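Local coordinates for protein cytochrome c, mono-and diheme variant (Methylophaga aminisulfidivorans MP, PDB 7C90) that probably carries electrons through a covalently bound heme c, as a cytochrome cL of the bacterial methanol oxidation system, at residues N137-T140 and K141-L145. Numbering follows the deposited sequence.
Sequences NNLT and KDEIL
A capping box formed by T140 and E143 starts helix 141-153, the helix that follows the loop carrying L139 of the heme c pocket in this c-type cytochrome. T140 is the N-cap: its OG1 accepts from E143 N at 3.0 Å, and chi1 of 72° sets that hydroxyl between its own backbone N and carbonyl carbon, where it meets E143 N. In return the E143 side chain, extended beyond CG, reaches back so that OE1 takes T140 N at 2.8 Å, on the anti side of the carboxylate and 17° out of its plane, with a fairly straight N-H...O angle of 162°. A water donates to the same OE1 and to N138 O, tying the carboxylate to the preceding loop; K51 adds a long, weak ion pair. An alanine in place of E143 would probably keep the bond to T140 OG1 but leave T140 N without its acceptor and the bridging water without its carboxylate anchor. The backbone bond from I144 N to T140 O, 2.9 Å, closes the turn. Next to the box, L139 touches the heme and packs on T86 of a second subunit, and L139 CB rests on I144 CG1 at 3.9 Å.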
loop_
_atom_site.group_PDB
_atom_site.type_symbol
_atom_site.label_atom_id
_atom_site.label_comp_id
_atom_site.label_asym_id
_atom_site.label_seq_id
_atom_site.Cartn_x
_atom_site.Cartn_y
_atom_site.Cartn_z
ATOM N N ASN A 137 -7.135 -16.707 -10.237
ATOM C CA ASN A 137 -8.162 -16.347 -11.256
ATOM C C ASN A 137 -7.578 -15.425 -12.326
ATOM O O ASN A 137 -8.222 -15.284 -13.373
ATOM C CB ASN A 137 -9.429 -15.792 -10.603
ATOM C CG ASN A 137 -10.359 -16.915 -10.217
ATOM O OD1 ASN A 137 -10.336 -17.964 -10.843
ATOM N ND2 ASN A 137 -11.145 -16.723 -9.176
ATOM N N ASN A 138 -6.418 -14.826 -12.086
ATOM C CA ASN A 138 -5.808 -13.786 -12.946
ATOM C C ASN A 138 -4.803 -14.412 -13.923
ATOM O O ASN A 138 -4.613 -13.824 -15.003
ATOM C CB ASN A 138 -5.093 -12.725 -12.115
ATOM C CG ASN A 138 -6.021 -11.921 -11.239
ATOM O OD1 ASN A 138 -7.231 -11.906 -11.471
ATOM N ND2 ASN A 138 -5.450 -11.240 -10.259
ATOM N N LEU A 139 -4.133 -15.498 -13.512
ATOM C CA LEU A 139 -2.971 -16.112 -14.200
ATOM C C LEU A 139 -3.142 -17.627 -14.235
ATOM O O LEU A 139 -3.610 -18.166 -13.237
ATOM C CB LEU A 139 -1.698 -15.783 -13.426
ATOM C CG LEU A 139 -1.367 -14.308 -13.250
ATOM C CD1 LEU A 139 -0.128 -14.155 -12.417
ATOM C CD2 LEU A 139 -1.200 -13.615 -14.587
ATOM N N THR A 140 -2.776 -18.278 -15.343
ATOM C CA THR A 140 -2.637 -19.753 -15.409
ATOM C C THR A 140 -1.439 -20.183 -14.552
ATOM O O THR A 140 -0.514 -19.337 -14.254
ATOM C CB THR A 140 -2.478 -20.296 -16.839
ATOM O OG1 THR A 140 -1.165 -19.938 -17.289
ATOM C CG2 THR A 140 -3.536 -19.782 -17.796
ATOM N N LYS A 141 -1.425 -21.454 -14.181
ATOM C CA LYS A 141 -0.298 -22.067 -13.438
ATOM C C LYS A 141 0.982 -21.937 -14.270
ATOM O O LYS A 141 2.005 -21.571 -13.697
ATOM C CB LYS A 141 -0.640 -23.506 -13.083
ATOM C CG LYS A 141 -1.668 -23.623 -11.967
ATOM C CD LYS A 141 -1.741 -25.018 -11.394
ATOM C CE LYS A 141 -2.684 -25.904 -12.175
ATOM N NZ LYS A 141 -4.091 -25.456 -12.001
ATOM N N ASP A 142 0.900 -22.107 -15.589
ATOM C CA ASP A 142 2.083 -21.983 -16.474
ATOM C C ASP A 142 2.597 -20.547 -16.430
ATOM O O ASP A 142 3.820 -20.363 -16.424
ATOM C CB ASP A 142 1.762 -22.385 -17.915
ATOM C CG ASP A 142 3.026 -22.604 -18.729
ATOM O OD1 ASP A 142 3.763 -23.552 -18.387
ATOM O OD2 ASP A 142 3.288 -21.793 -19.660
ATOM N N GLU A 143 1.692 -19.560 -16.399
ATOM C CA GLU A 143 2.077 -18.132 -16.348
ATOM C C GLU A 143 2.748 -17.826 -15.009
ATOM O O GLU A 143 3.749 -17.119 -14.986
ATOM C CB GLU A 143 0.867 -17.244 -16.595
ATOM C CG GLU A 143 0.393 -17.265 -18.029
ATOM C CD GLU A 143 -0.909 -16.499 -18.239
ATOM O OE1 GLU A 143 -1.827 -16.545 -17.343
ATOM O OE2 GLU A 143 -1.005 -15.841 -19.290
ATOM N N ILE A 144 2.246 -18.387 -13.923
ATOM C CA ILE A 144 2.873 -18.202 -12.582
ATOM C C ILE A 144 4.302 -18.754 -12.614
ATOM O O ILE A 144 5.214 -18.063 -12.134
ATOM C CB ILE A 144 1.988 -18.824 -11.491
ATOM C CG1 ILE A 144 0.700 -18.010 -11.320
ATOM C CG2 ILE A 144 2.736 -18.959 -10.165
ATOM C CD1 ILE A 144 -0.363 -18.714 -10.488
ATOM N N LEU A 145 4.522 -19.926 -13.199
ATOM C CA LEU A 145 5.888 -20.520 -13.245
ATOM C C LEU A 145 6.815 -19.648 -14.110
ATOM O O LEU A 145 7.982 -19.525 -13.785
ATOM C CB LEU A 145 5.813 -21.950 -13.783
ATOM C CG LEU A 145 5.018 -22.922 -12.926
ATOM C CD1 LEU A 145 4.886 -24.269 -13.620
ATOM C CD2 LEU A 145 5.691 -23.081 -11.583
HETATM O O HOH W 1 -3.351 -14.114 -17.970
#